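Local coordinates for protein C-domain type II peptide synthetase (Streptomyces globisporus, PDB 4ZNM) that belongs to the condensation-domain family of peptide synthetases, as a type II member built on the two-lobed fold of the CoA-dependent acyltransferase clan, at residues Glu229-Arg234 with Arg432-Thr437; Ala243-Ala248 with Leu426-Asn431; Val71-Ala76 with Pro188-His193; His166-Asp171 with Asp305-Phe310. All coordinates share one frame; numbering follows the deposited sequence.

Contact 1: Glu229-Arg234 with Arg432-Thr437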
loop_
_atom_site.group_PDB
_atom_site.type_symbol
_atom_site.label_atom_id
_atom_site.label_comp_id
_atom_site.label_asym_id
_atom_site.label_seq_id
_atom_site.Cartn_x
_atom_site.Cartn_y
_atom_site.Cartn_z
ATOM N N GLU A 229 1.288 -12.098 -18.548
ATOM C CA GLU A 229 2.037 -11.851 -19.766
ATOM C C GLU A 229 1.966 -10.370 -20.055
ATOM O O GLU A 229 0.872 -9.790 -20.088
ATOM C CB GLU A 229 1.488 -12.657 -20.949
ATOM C CG GLU A 229 2.343 -12.553 -22.198
ATOM C CD GLU A 229 1.783 -13.365 -23.352
ATOM O OE1 GLU A 229 0.643 -13.865 -23.232
ATOM O OE2 GLU A 229 2.485 -13.498 -24.376
ATOM N N THR A 230 3.127 -9.766 -20.288
ATOM C CA THR A 230 3.194 -8.343 -20.547
ATOM C C THR A 230 3.011 -8.041 -22.017
ATOM O O THR A 230 3.208 -8.904 -22.859
ATOM C CB THR A 230 4.512 -7.769 -20.085
ATOM O OG1 THR A 230 5.595 -8.541 -20.626
ATOM C CG2 THR A 230 4.589 -7.790 -18.562
ATOM N N ASP A 231 2.628 -6.800 -22.309
ATOM C CA ASP A 231 2.471 -6.333 -23.688
ATOM C C ASP A 231 3.802 -5.959 -24.293
ATOM O O ASP A 231 3.970 -6.065 -25.492
ATOM C CB ASP A 231 1.559 -5.111 -23.769
ATOM C CG ASP A 231 0.140 -5.399 -23.322
ATOM O OD1 ASP A 231 -0.334 -6.515 -23.603
ATOM O OD2 ASP A 231 -0.501 -4.492 -22.707
ATOM N N ILE A 232 4.730 -5.498 -23.458
ATOM C CA ILE A 232 6.017 -5.027 -23.919
ATOM C C ILE A 232 7.070 -5.776 -23.111
ATOM O O ILE A 232 7.012 -5.797 -21.855
ATOM C CB ILE A 232 6.165 -3.491 -23.755
ATOM C CG1 ILE A 232 5.014 -2.743 -24.454
ATOM C CG2 ILE A 232 7.500 -3.048 -24.320
ATOM C CD1 ILE A 232 4.791 -1.317 -23.930
ATOM N N PRO A 233 8.039 -6.394 -23.805
ATOM C CA PRO A 233 9.044 -7.153 -23.059
ATOM C C PRO A 233 10.028 -6.297 -22.302
ATOM O O PRO A 233 10.315 -5.151 -22.638
ATOM C CB PRO A 233 9.771 -7.946 -24.143
ATOM C CG PRO A 233 9.607 -7.158 -25.378
ATOM C CD PRO A 233 8.221 -6.532 -25.258
ATOM N N ARG A 234 10.529 -6.897 -21.240
ATOM C CA ARG A 234 11.577 -6.341 -20.434
ATOM C C ARG A 234 12.723 -5.845 -21.316
ATOM O O ARG A 234 13.195 -4.727 -21.149
ATOM C CB ARG A 234 12.031 -7.426 -19.435
ATOM C CG ARG A 234 12.869 -6.911 -18.291
ATOM C CD ARG A 234 13.270 -8.087 -17.331
ATOM N NE ARG A 234 13.805 -7.531 -16.102
ATOM C CZ ARG A 234 13.058 -7.171 -15.065
ATOM N NH1 ARG A 234 13.634 -6.639 -13.994
ATOM N NH2 ARG A 234 11.739 -7.348 -15.095
ATOM N N ARG A 432 5.701 -1.849 -19.664
ATOM C CA ARG A 432 5.406 -3.269 -19.823
ATOM C C ARG A 432 3.966 -3.496 -20.240
ATOM O O ARG A 432 3.678 -4.443 -20.941
ATOM C CB ARG A 432 5.678 -4.018 -18.512
ATOM C CG ARG A 432 7.151 -4.014 -18.057
ATOM C CD ARG A 432 8.131 -4.687 -19.057
ATOM N NE ARG A 432 7.913 -6.112 -19.236
ATOM C CZ ARG A 432 8.407 -7.050 -18.439
ATOM N NH1 ARG A 432 9.134 -6.714 -17.385
ATOM N NH2 ARG A 432 8.148 -8.333 -18.691
ATOM N N PHE A 433 3.051 -2.639 -19.791
ATOM C CA PHE A 433 1.642 -2.815 -20.127
ATOM C C PHE A 433 1.049 -1.584 -20.738
ATOM O O PHE A 433 1.298 -0.474 -20.274
ATOM C CB PHE A 433 0.818 -3.182 -18.882
ATOM C CG PHE A 433 0.936 -4.624 -18.476
ATOM C CD1 PHE A 433 0.267 -5.611 -19.197
ATOM C CD2 PHE A 433 1.703 -4.995 -17.380
ATOM C CE1 PHE A 433 0.355 -6.952 -18.822
ATOM C CE2 PHE A 433 1.806 -6.317 -16.987
ATOM C CZ PHE A 433 1.117 -7.308 -17.703
ATOM N N LYS A 434 0.211 -1.804 -21.745
ATOM C CA LYS A 434 -0.685 -0.783 -22.264
ATOM C C LYS A 434 -1.899 -0.572 -21.368
ATOM O O LYS A 434 -2.383 -1.517 -20.716
ATOM C CB LYS A 434 -1.151 -1.176 -23.657
ATOM C CG LYS A 434 -0.054 -1.124 -24.696
ATOM C CD LYS A 434 -0.395 -2.036 -25.858
ATOM C CE LYS A 434 0.132 -1.496 -27.175
ATOM N NZ LYS A 434 0.557 -2.600 -28.076
ATOM N N ASP A 435 -2.415 0.656 -21.370
ATOM C CA ASP A 435 -3.548 1.027 -20.499
ATOM C C ASP A 435 -4.811 0.204 -20.772
ATOM O O ASP A 435 -5.547 -0.151 -19.850
ATOM C CB ASP A 435 -3.886 2.507 -20.667
ATOM C CG ASP A 435 -2.735 3.417 -20.269
ATOM O OD1 ASP A 435 -1.996 3.074 -19.322
ATOM O OD2 ASP A 435 -2.566 4.479 -20.914
ATOM N N GLU A 436 -5.038 -0.092 -22.046
ATOM C CA GLU A 436 -6.199 -0.843 -22.503
ATOM C C GLU A 436 -6.211 -2.275 -21.957
ATOM O O GLU A 436 -7.241 -2.802 -21.558
ATOM C CB GLU A 436 -6.216 -0.872 -24.030
ATOM C CG GLU A 436 -6.423 0.503 -24.672
ATOM C CD GLU A 436 -5.192 1.443 -24.597
ATOM O OE1 GLU A 436 -4.048 0.966 -24.342
ATOM O OE2 GLU A 436 -5.385 2.670 -24.803
ATOM N N THR A 437 -5.054 -2.908 -21.959
ATOM C CA THR A 437 -4.908 -4.245 -21.411
ATOM C C THR A 437 -5.327 -4.264 -19.953
ATOM O O THR A 437 -6.035 -5.160 -19.512
ATOM C CB THR A 437 -3.454 -4.725 -21.509
ATOM O OG1 THR A 437 -3.058 -4.663 -22.869
ATOM C CG2 THR A 437 -3.286 -6.140 -20.977
HETATM O O HOH W 1 9.966 -9.001 -15.705
#
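Asp231 reaches across to the start of helix 435-454 with one carboxylate oxygen. Its OD2 accepts a short bond from Thr437 OG1, 2.6 Å, on the syn side. The anti lone pair of Asp231 OD2 takes Lys434 N at 2.9 Å. Lys434 is the N-cap residue, so the carboxylate lies by the positive end of the helix, which would favour its negative charge. Beside it, Arg432 O receives Ile232 N at 2.9 Å and, weakly, Asp231 N. The Arg432 chain bends at chi2 (-61°) and chi3 (-65°) and folds back to the loop. Its NE then meets Ile232 O in the carbonyl plane at 2.8 Å, while Arg432 NH2 binds Thr230 OG1 at 3.2 Å. In this half of the fold, the loop leaves edge strand 227-229 of a five-stranded mixed sheet. The other segment links inner strand 422-429 to helix 435-454. Thr230 CB lies over one face of the Phe433 ring. Arg234 N lies over one face of the Arg432 guanidinium. The two guanidinium groups are nearly perpendicular, with Arg234 NH2 3.5 Å from Arg432 NH1. A water accepts from Arg432 NH1. Arg234 NH1 makes a salt bridge with Asp408, beyond the contact.

Contact 2: Ala243-Ala248 with Leu426-Asn431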
loop_
_atom_site.group_PDB
_atom_site.type_symbol
_atom_site.label_atom_id
_atom_site.label_comp_id
_atom_site.label_asym_id
_atom_site.label_seq_id
_atom_site.Cartn_x
_atom_site.Cartn_y
_atom_site.Cartn_z
ATOM N N ALA A 243 1.568 3.594 -13.956
ATOM C CA ALA A 243 0.262 4.211 -14.087
ATOM C C ALA A 243 -0.686 3.494 -13.152
ATOM O O ALA A 243 -0.432 2.366 -12.739
ATOM C CB ALA A 243 -0.233 4.142 -15.502
ATOM N N TRP A 244 -1.778 4.164 -12.828
ATOM C CA TRP A 244 -2.748 3.680 -11.882
ATOM C C TRP A 244 -4.139 3.908 -12.447
ATOM O O TRP A 244 -4.434 4.993 -12.982
ATOM C CB TRP A 244 -2.603 4.394 -10.541
ATOM C CG TRP A 244 -1.320 4.121 -9.849
ATOM C CD1 TRP A 244 -0.126 4.790 -10.001
ATOM C CD2 TRP A 244 -1.077 3.089 -8.881
ATOM N NE1 TRP A 244 0.824 4.238 -9.171
ATOM C CE2 TRP A 244 0.270 3.195 -8.489
ATOM C CE3 TRP A 244 -1.868 2.086 -8.318
ATOM C CZ2 TRP A 244 0.821 2.361 -7.556
ATOM C CZ3 TRP A 244 -1.304 1.259 -7.400
ATOM C CH2 TRP A 244 0.028 1.395 -7.026
ATOM N N GLN A 245 -4.977 2.873 -12.370
ATOM C CA GLN A 245 -6.402 3.000 -12.692
ATOM C C GLN A 245 -7.188 2.809 -11.413
ATOM O O GLN A 245 -6.958 1.859 -10.671
ATOM C CB GLN A 245 -6.818 1.992 -13.767
ATOM C CG GLN A 245 -6.221 2.374 -15.143
ATOM C CD GLN A 245 -6.627 1.449 -16.271
ATOM O OE1 GLN A 245 -7.740 0.907 -16.281
ATOM N NE2 GLN A 245 -5.712 1.257 -17.239
ATOM N N ARG A 246 -8.111 3.727 -11.158
ATOM C CA ARG A 246 -8.850 3.759 -9.892
ATOM C C ARG A 246 -10.206 3.167 -10.114
ATOM O O ARG A 246 -10.751 3.311 -11.188
ATOM C CB ARG A 246 -9.024 5.179 -9.389
ATOM C CG ARG A 246 -7.844 6.045 -9.610
ATOM C CD ARG A 246 -6.779 5.798 -8.593
ATOM N NE ARG A 246 -5.711 6.759 -8.830
ATOM C CZ ARG A 246 -4.502 6.676 -8.304
ATOM N NH1 ARG A 246 -4.192 5.666 -7.507
ATOM N NH2 ARG A 246 -3.615 7.599 -8.598
ATOM N N PHE A 247 -10.742 2.489 -9.120
ATOM C CA PHE A 247 -12.092 1.960 -9.223
ATOM C C PHE A 247 -12.726 1.900 -7.845
ATOM O O PHE A 247 -12.056 2.080 -6.820
ATOM C CB PHE A 247 -12.091 0.575 -9.876
ATOM C CG PHE A 247 -11.396 -0.467 -9.075
ATOM C CD1 PHE A 247 -10.042 -0.660 -9.214
ATOM C CD2 PHE A 247 -12.098 -1.269 -8.187
ATOM C CE1 PHE A 247 -9.376 -1.637 -8.481
ATOM C CE2 PHE A 247 -11.432 -2.271 -7.458
ATOM C CZ PHE A 247 -10.074 -2.439 -7.605
ATOM N N ALA A 248 -14.029 1.664 -7.836
ATOM C CA ALA A 248 -14.804 1.607 -6.600
ATOM C C ALA A 248 -15.808 0.495 -6.731
ATOM O O ALA A 248 -16.390 0.286 -7.804
ATOM C CB ALA A 248 -15.483 2.880 -6.342
ATOM N N LEU A 426 -5.443 -0.200 -9.440
ATOM C CA LEU A 426 -4.704 -1.161 -10.215
ATOM C C LEU A 426 -3.542 -0.410 -10.823
ATOM O O LEU A 426 -3.746 0.504 -11.637
ATOM C CB LEU A 426 -5.568 -1.780 -11.307
ATOM C CG LEU A 426 -4.844 -2.736 -12.263
ATOM C CD1 LEU A 426 -4.100 -3.877 -11.559
ATOM C CD2 LEU A 426 -5.872 -3.298 -13.230
ATOM N N GLY A 427 -2.334 -0.765 -10.389
ATOM C CA GLY A 427 -1.140 -0.095 -10.863
ATOM C C GLY A 427 -0.299 -1.049 -11.698
ATOM O O GLY A 427 -0.235 -2.256 -11.428
ATOM N N TYR A 428 0.395 -0.495 -12.686
ATOM C CA TYR A 428 1.188 -1.304 -13.582
ATOM C C TYR A 428 2.273 -0.416 -14.181
ATOM O O TYR A 428 2.163 0.819 -14.194
ATOM C CB TYR A 428 0.316 -1.897 -14.673
ATOM C CG TYR A 428 -0.510 -0.845 -15.342
ATOM C CD1 TYR A 428 -1.685 -0.412 -14.756
ATOM C CD2 TYR A 428 -0.130 -0.269 -16.547
ATOM C CE1 TYR A 428 -2.471 0.597 -15.357
ATOM C CE2 TYR A 428 -0.919 0.729 -17.162
ATOM C CZ TYR A 428 -2.102 1.146 -16.552
ATOM O OH TYR A 428 -2.920 2.145 -17.106
ATOM N N ASN A 429 3.316 -1.059 -14.673
ATOM C CA ASN A 429 4.439 -0.345 -15.274
ATOM C C ASN A 429 4.139 -0.101 -16.752
ATOM O O ASN A 429 3.896 -1.042 -17.510
ATOM C CB ASN A 429 5.733 -1.115 -15.146
ATOM C CG ASN A 429 6.124 -1.457 -13.703
ATOM O OD1 ASN A 429 6.700 -2.517 -13.452
ATOM N ND2 ASN A 429 5.875 -0.557 -12.784
ATOM N N THR A 430 4.169 1.161 -17.154
ATOM C CA THR A 430 3.808 1.553 -18.513
ATOM C C THR A 430 4.870 1.151 -19.528
ATOM O O THR A 430 4.609 1.118 -20.736
ATOM C CB THR A 430 3.564 3.073 -18.577
ATOM O OG1 THR A 430 4.644 3.759 -17.945
ATOM C CG2 THR A 430 2.318 3.423 -17.834
ATOM N N ASN A 431 6.060 0.803 -19.050
ATOM C CA ASN A 431 7.069 0.190 -19.918
ATOM C C ASN A 431 6.787 -1.306 -20.202
ATOM O O ASN A 431 7.538 -1.953 -20.924
ATOM C CB ASN A 431 8.460 0.339 -19.306
ATOM C CG ASN A 431 8.498 -0.063 -17.858
ATOM O OD1 ASN A 431 7.728 0.440 -17.060
ATOM N ND2 ASN A 431 9.402 -0.960 -17.508
HETATM O O HOH W 2 -3.814 4.833 -16.297
#
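Tyr428 holds CG between its backbone N and carbonyl carbon (chi1 51°). This sends the ring across to the neighbouring strand, with one face toward Ala243 O. Gln245 runs out extended beyond CG (chi2 -178°) and carries its amide to the end of that ring. There Gln245 NE2 donates to Tyr428 OH at 2.9 Å. The hydroxyl oxygen lies in the amide plane, and the amide and ring planes are nearly perpendicular, 84° apart. A water also donates to Tyr428 OH. Ala243 CB packs against the ring, 3.7 Å from Tyr428 CZ, and touches Thr430 CG2 at 3.5 Å. Ala243, Gln245, Leu426 and Tyr428 share one face of the sheet, the one covered by helix 435-454. Tyr428 OH and Gln245 NE2 both continue to Asp435 at the start of that helix. The strands are neighbours in a five-stranded mixed sheet, with 242-249 at its edge. They run antiparallel. Ala243 with Tyr428 and Gln245 with Leu426 are hydrogen-bonded pairs, each closed by two backbone bonds. Ala243 N meets Tyr428 O at 2.8 Å, and Gln245 N meets Leu426 O at 2.8 Å. Between them, Trp244 and Gly427 form a non-hydrogen-bonded pair. Trp244 points to the other face, and its six-membered ring lies flat against the glycine. Gly427 CA makes a CH-pi contact over that ring, 3.4 Å from Trp244 CE3. Trp244 NE1 is held by Ser404 O.

Contact 3: Val71-Ala76 with Pro188-His193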
loop_
_atom_site.group_PDB
_atom_site.type_symbol
_atom_site.label_atom_id
_atom_site.label_comp_id
_atom_site.label_asym_id
_atom_site.label_seq_id
_atom_site.Cartn_x
_atom_site.Cartn_y
_atom_site.Cartn_z
ATOM N N VAL A 71 8.008 15.521 12.032
ATOM C CA VAL A 71 9.251 14.982 11.506
ATOM C C VAL A 71 10.250 14.785 12.647
ATOM O O VAL A 71 10.974 13.788 12.671
ATOM C CB VAL A 71 9.835 15.889 10.418
ATOM C CG1 VAL A 71 11.256 15.448 10.064
ATOM C CG2 VAL A 71 8.926 15.827 9.161
ATOM N N VAL A 72 10.275 15.709 13.606
ATOM C CA VAL A 72 11.146 15.538 14.761
ATOM C C VAL A 72 10.684 14.301 15.527
ATOM O O VAL A 72 11.495 13.539 16.016
ATOM C CB VAL A 72 11.152 16.741 15.659
ATOM C CG1 VAL A 72 11.821 16.411 16.981
ATOM C CG2 VAL A 72 11.834 17.943 14.968
ATOM N N ARG A 73 9.372 14.122 15.616
ATOM C CA ARG A 73 8.772 13.032 16.385
ATOM C C ARG A 73 9.124 11.627 15.882
ATOM O O ARG A 73 9.292 10.711 16.682
ATOM C CB ARG A 73 7.257 13.202 16.363
ATOM C CG ARG A 73 6.465 12.079 16.979
ATOM C CD ARG A 73 5.015 12.495 17.149
ATOM N NE ARG A 73 4.204 11.374 17.581
ATOM C CZ ARG A 73 3.964 11.051 18.847
ATOM N NH1 ARG A 73 4.435 11.792 19.853
ATOM N NH2 ARG A 73 3.224 9.982 19.105
ATOM N N HIS A 74 9.215 11.466 14.567
ATOM C CA HIS A 74 9.379 10.146 13.947
ATOM C C HIS A 74 10.714 10.040 13.199
ATOM O O HIS A 74 10.885 10.623 12.118
ATOM C CB HIS A 74 8.234 9.860 12.981
ATOM C CG HIS A 74 6.904 9.750 13.650
ATOM N ND1 HIS A 74 6.589 8.718 14.512
ATOM C CD2 HIS A 74 5.807 10.549 13.599
ATOM C CE1 HIS A 74 5.364 8.900 14.980
ATOM N NE2 HIS A 74 4.867 10.000 14.435
ATOM N N GLU A 75 11.640 9.272 13.759
ATOM C CA GLU A 75 12.966 9.080 13.133
ATOM C C GLU A 75 12.911 8.546 11.709
ATOM O O GLU A 75 13.746 8.914 10.890
ATOM C CB GLU A 75 13.832 8.124 13.954
ATOM C CG GLU A 75 14.384 8.773 15.174
ATOM C CD GLU A 75 15.157 7.836 16.089
ATOM O OE1 GLU A 75 15.354 6.636 15.745
ATOM O OE2 GLU A 75 15.565 8.334 17.168
ATOM N N ALA A 76 11.958 7.671 11.410
ATOM C CA ALA A 76 11.856 7.141 10.063
ATOM C C ALA A 76 11.720 8.276 9.050
ATOM O O ALA A 76 12.128 8.115 7.912
ATOM C CB ALA A 76 10.686 6.187 9.935
ATOM N N PRO A 188 0.529 9.207 22.607
ATOM C CA PRO A 188 1.436 8.259 23.257
ATOM C C PRO A 188 2.887 8.436 22.771
ATOM O O PRO A 188 3.120 8.926 21.678
ATOM C CB PRO A 188 0.861 6.901 22.852
ATOM C CG PRO A 188 0.143 7.157 21.559
ATOM C CD PRO A 188 -0.419 8.539 21.694
ATOM N N GLU A 189 3.855 8.059 23.583
ATOM C CA GLU A 189 5.240 8.089 23.155
ATOM C C GLU A 189 5.432 7.002 22.089
ATOM O O GLU A 189 5.074 5.854 22.306
ATOM C CB GLU A 189 6.176 7.874 24.353
ATOM C CG GLU A 189 7.652 8.228 24.108
ATOM C CD GLU A 189 7.895 9.726 23.903
ATOM O OE1 GLU A 189 7.040 10.560 24.303
ATOM O OE2 GLU A 189 8.958 10.065 23.338
ATOM N N PRO A 190 5.953 7.368 20.910
ATOM C CA PRO A 190 6.023 6.303 19.917
ATOM C C PRO A 190 7.305 5.506 19.999
ATOM O O PRO A 190 8.358 5.998 20.391
ATOM C CB PRO A 190 5.941 7.064 18.590
ATOM C CG PRO A 190 6.608 8.374 18.885
ATOM C CD PRO A 190 6.363 8.674 20.356
ATOM N N ALA A 191 7.209 4.260 19.603
ATOM C CA ALA A 191 8.401 3.467 19.372
ATOM C C ALA A 191 8.972 3.940 18.022
ATOM O O ALA A 191 8.222 4.250 17.093
ATOM C CB ALA A 191 8.070 1.996 19.358
ATOM N N GLN A 192 10.286 4.040 17.924
ATOM C CA GLN A 192 10.904 4.405 16.658
ATOM C C GLN A 192 11.120 3.177 15.748
ATOM O O GLN A 192 11.230 2.032 16.219
ATOM C CB GLN A 192 12.232 5.095 16.923
ATOM C CG GLN A 192 12.121 6.374 17.716
ATOM C CD GLN A 192 11.322 7.434 16.997
ATOM O OE1 GLN A 192 11.127 7.389 15.793
ATOM N NE2 GLN A 192 10.832 8.380 17.748
ATOM N N HIS A 193 11.189 3.406 14.442
ATOM C CA HIS A 193 11.348 2.301 13.529
ATOM C C HIS A 193 12.642 1.505 13.805
ATOM O O HIS A 193 12.667 0.316 13.580
ATOM C CB HIS A 193 11.367 2.775 12.098
ATOM C CG HIS A 193 11.407 1.653 11.115
ATOM N ND1 HIS A 193 12.525 1.362 10.367
ATOM C CD2 HIS A 193 10.480 0.723 10.784
ATOM C CE1 HIS A 193 12.283 0.306 9.605
ATOM N NE2 HIS A 193 11.055 -0.111 9.847
HETATM O O HOH W 3 7.885 6.268 14.843
HETATM O O HOH W 4 10.269 5.988 13.248
#
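Gln192 sets its amide against the backbone where helix 60-73 ends. Its NE2 donates to Arg73 O at 3.0 Å, almost straight and in the amide plane. Its OE1 accepts from Glu75 N at 2.8 Å, but this donor comes from above the carbonyl plane, not along a lone pair. The bend at chi2 (-63°) folds the amide toward the helix end. The Glu75 carboxylate is stacked on this amide, with the planes 23° apart and Glu75 CD 3.7 Å from Gln192 CG. The extended Arg73 chain crosses Pro190 at a slant, and Pro190 CD lies over one guanidinium face, 3.6 Å from Arg73 NH2. At its edge, Arg73 NH2 binds Pro188 O at 2.8 Å, near the guanidinium plane. His74 meets Pro190 CB obliquely. The contact joins the helix end to the linker between helices 162-180 and 193-203. Arg73 NE and His74 NE2 both bind Asp171, which ties them to helix 162-180. One water bridges Ala76 N, Gln192 OE1 and His193 N. All three direct hydrogen bonds pair side chain with backbone, without a salt bridge. Two fix the main chain where the first segment leaves its helix; the third holds the linker at Pro188 O.

Contact 4: His166-Asp171 with Asp305-Phe310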
loop_
_atom_site.group_PDB
_atom_site.type_symbol
_atom_site.label_atom_id
_atom_site.label_comp_id
_atom_site.label_asym_id
_atom_site.label_seq_id
_atom_site.Cartn_x
_atom_site.Cartn_y
_atom_site.Cartn_z
ATOM N N HIS A 166 -1.651 7.146 8.106
ATOM C CA HIS A 166 -2.761 7.411 9.036
ATOM C C HIS A 166 -2.191 7.996 10.346
ATOM O O HIS A 166 -2.684 9.023 10.829
ATOM C CB HIS A 166 -3.556 6.156 9.267
ATOM C CG HIS A 166 -4.536 6.262 10.387
ATOM N ND1 HIS A 166 -5.890 6.424 10.177
ATOM C CD2 HIS A 166 -4.362 6.235 11.735
ATOM C CE1 HIS A 166 -6.509 6.488 11.344
ATOM N NE2 HIS A 166 -5.604 6.381 12.306
ATOM N N VAL A 167 -1.120 7.398 10.877
ATOM C CA VAL A 167 -0.463 7.891 12.096
ATOM C C VAL A 167 0.085 9.321 11.913
ATOM O O VAL A 167 -0.067 10.178 12.802
ATOM C CB VAL A 167 0.659 6.929 12.557
ATOM C CG1 VAL A 167 1.492 7.553 13.705
ATOM C CG2 VAL A 167 0.060 5.575 13.039
ATOM N N ILE A 168 0.696 9.608 10.764
ATOM C CA ILE A 168 1.301 10.913 10.515
ATOM C C ILE A 168 0.235 12.020 10.540
ATOM O O ILE A 168 0.451 13.118 11.065
ATOM C CB ILE A 168 2.039 10.907 9.187
ATOM C CG1 ILE A 168 3.282 10.002 9.281
ATOM C CG2 ILE A 168 2.449 12.350 8.763
ATOM C CD1 ILE A 168 3.908 9.694 7.914
ATOM N N ALA A 169 -0.902 11.727 9.925
ATOM C CA ALA A 169 -1.985 12.676 9.820
ATOM C C ALA A 169 -2.564 12.914 11.214
ATOM O O ALA A 169 -2.819 14.059 11.602
ATOM C CB ALA A 169 -3.046 12.172 8.849
ATOM N N ARG A 170 -2.703 11.843 11.991
ATOM C CA ARG A 170 -3.292 11.969 13.326
ATOM C C ARG A 170 -2.379 12.792 14.209
ATOM O O ARG A 170 -2.822 13.734 14.889
ATOM C CB ARG A 170 -3.564 10.620 13.983
ATOM C CG ARG A 170 -4.091 10.821 15.415
ATOM C CD ARG A 170 -3.776 9.742 16.331
ATOM N NE ARG A 170 -2.350 9.499 16.504
ATOM C CZ ARG A 170 -1.901 8.471 17.212
ATOM N NH1 ARG A 170 -2.786 7.675 17.785
ATOM N NH2 ARG A 170 -0.595 8.230 17.355
ATOM N N ASP A 171 -1.103 12.440 14.199
ATOM C CA ASP A 171 -0.121 13.145 14.993
ATOM C C ASP A 171 -0.062 14.620 14.584
ATOM O O ASP A 171 0.011 15.496 15.434
ATOM C CB ASP A 171 1.237 12.498 14.819
ATOM C CG ASP A 171 1.358 11.135 15.535
ATOM O OD1 ASP A 171 0.356 10.639 16.123
ATOM O OD2 ASP A 171 2.479 10.577 15.502
ATOM N N ASP A 305 1.867 2.988 16.954
ATOM C CA ASP A 305 2.066 4.419 16.766
ATOM C C ASP A 305 3.366 4.734 16.007
ATOM O O ASP A 305 3.815 5.890 16.008
ATOM C CB ASP A 305 2.083 5.111 18.128
ATOM C CG ASP A 305 0.745 4.960 18.869
ATOM O OD1 ASP A 305 -0.310 5.126 18.210
ATOM O OD2 ASP A 305 0.741 4.629 20.078
ATOM N N THR A 306 3.969 3.708 15.402
ATOM C CA THR A 306 5.306 3.831 14.803
ATOM C C THR A 306 5.251 4.112 13.310
ATOM O O THR A 306 4.634 3.349 12.554
ATOM C CB THR A 306 6.151 2.559 14.976
ATOM O OG1 THR A 306 6.306 2.268 16.367
ATOM C CG2 THR A 306 7.560 2.750 14.345
ATOM N N VAL A 307 5.964 5.152 12.892
ATOM C CA VAL A 307 6.124 5.461 11.467
ATOM C C VAL A 307 7.282 4.664 10.901
ATOM O O VAL A 307 8.411 4.641 11.434
ATOM C CB VAL A 307 6.280 6.983 11.256
ATOM C CG1 VAL A 307 6.596 7.339 9.792
ATOM C CG2 VAL A 307 5.011 7.695 11.713
ATOM N N GLY A 308 6.968 3.970 9.818
ATOM C CA GLY A 308 7.905 3.138 9.092
ATOM C C GLY A 308 7.141 2.331 8.039
ATOM O O GLY A 308 5.918 2.402 7.965
ATOM N N SER A 309 7.842 1.556 7.236
ATOM C CA SER A 309 7.184 0.659 6.291
ATOM C C SER A 309 7.353 -0.792 6.761
ATOM O O SER A 309 8.421 -1.401 6.655
ATOM C CB SER A 309 7.738 0.890 4.889
ATOM O OG SER A 309 6.995 0.143 3.959
ATOM N N PHE A 310 6.256 -1.335 7.275
ATOM C CA PHE A 310 6.213 -2.636 7.929
ATOM C C PHE A 310 5.727 -3.755 7.030
ATOM O O PHE A 310 5.774 -4.909 7.418
ATOM C CB PHE A 310 5.274 -2.553 9.158
ATOM C CG PHE A 310 5.870 -1.820 10.322
ATOM C CD1 PHE A 310 6.104 -0.465 10.256
ATOM C CD2 PHE A 310 6.171 -2.485 11.492
ATOM C CE1 PHE A 310 6.644 0.217 11.331
ATOM C CE2 PHE A 310 6.712 -1.811 12.562
ATOM C CZ PHE A 310 6.955 -0.463 12.482
HETATM O O HOH W 5 2.477 8.338 16.999
#
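Arg170 NH2 is gripped by two carboxylates, one from each segment. It makes a salt bridge to Asp305 OD1 at 3.2 Å and another to Asp171 OD1 at 2.9 Å. The two oxygens are met differently. Asp171 OD1 uses its syn lone pair for NH2, and Arg170 NE binds the same oxygen at 3.0 Å. The arginine thus holds its helix neighbour side-on with two nitrogens. Asp305 OD1 is approached from above its carboxylate plane, 59° out of it. The kink at Arg170 chi3 (60°) brings the guanidinium round to both acids. Two negative groups beside it should favour its positive charge. A water completes the network: it donates to Asp171 OD2 at 2.7 Å and to Asp305 O at 3.0 Å, and accepts weakly from Arg170 NH2. The network joins helix 162-180 to the loop between strands 288-295 and 312-319. That helix follows the His-His-x-x-x-Asp signature of condensation domains, to which His157 and Asp161 belong. Further along the loop, Phe310 N binds the carboxylate of Asp161. The other half of the contact is apolar. Val307 CG2 touches Ile168 CG1 at 3.8 Å and Val167 CG1 at 4.0 Å. The Val307 and Ile168 side chains cross at about a right angle, while Val307 and Val167 slide past each other in opposite directions. Val167 CG1 also rests against Asp305 O. His74 also touches Val307.

How the contacts relate
The four contacts form two pairs on opposite sides of the chain's centre. Contacts 1 and 2 share the unit of strand 422-429 and helix 435-454 and touch through Asp435. Contacts 3 and 4 touch through Asp171, whose other oxygen serves Arg73 and His74. Contact 2 is buried and rests on regular strand pairing; contact 4 is also buried, yet combines a charged network with a small apolar patch. Contacts 1 and 3 are only partly buried. Both join loops to helix ends by side-chain-to-backbone bonds, contact 1 at a helix start and contact 3 at a helix finish. Centres of contacts 1 and 3 lie about 41 Å apart.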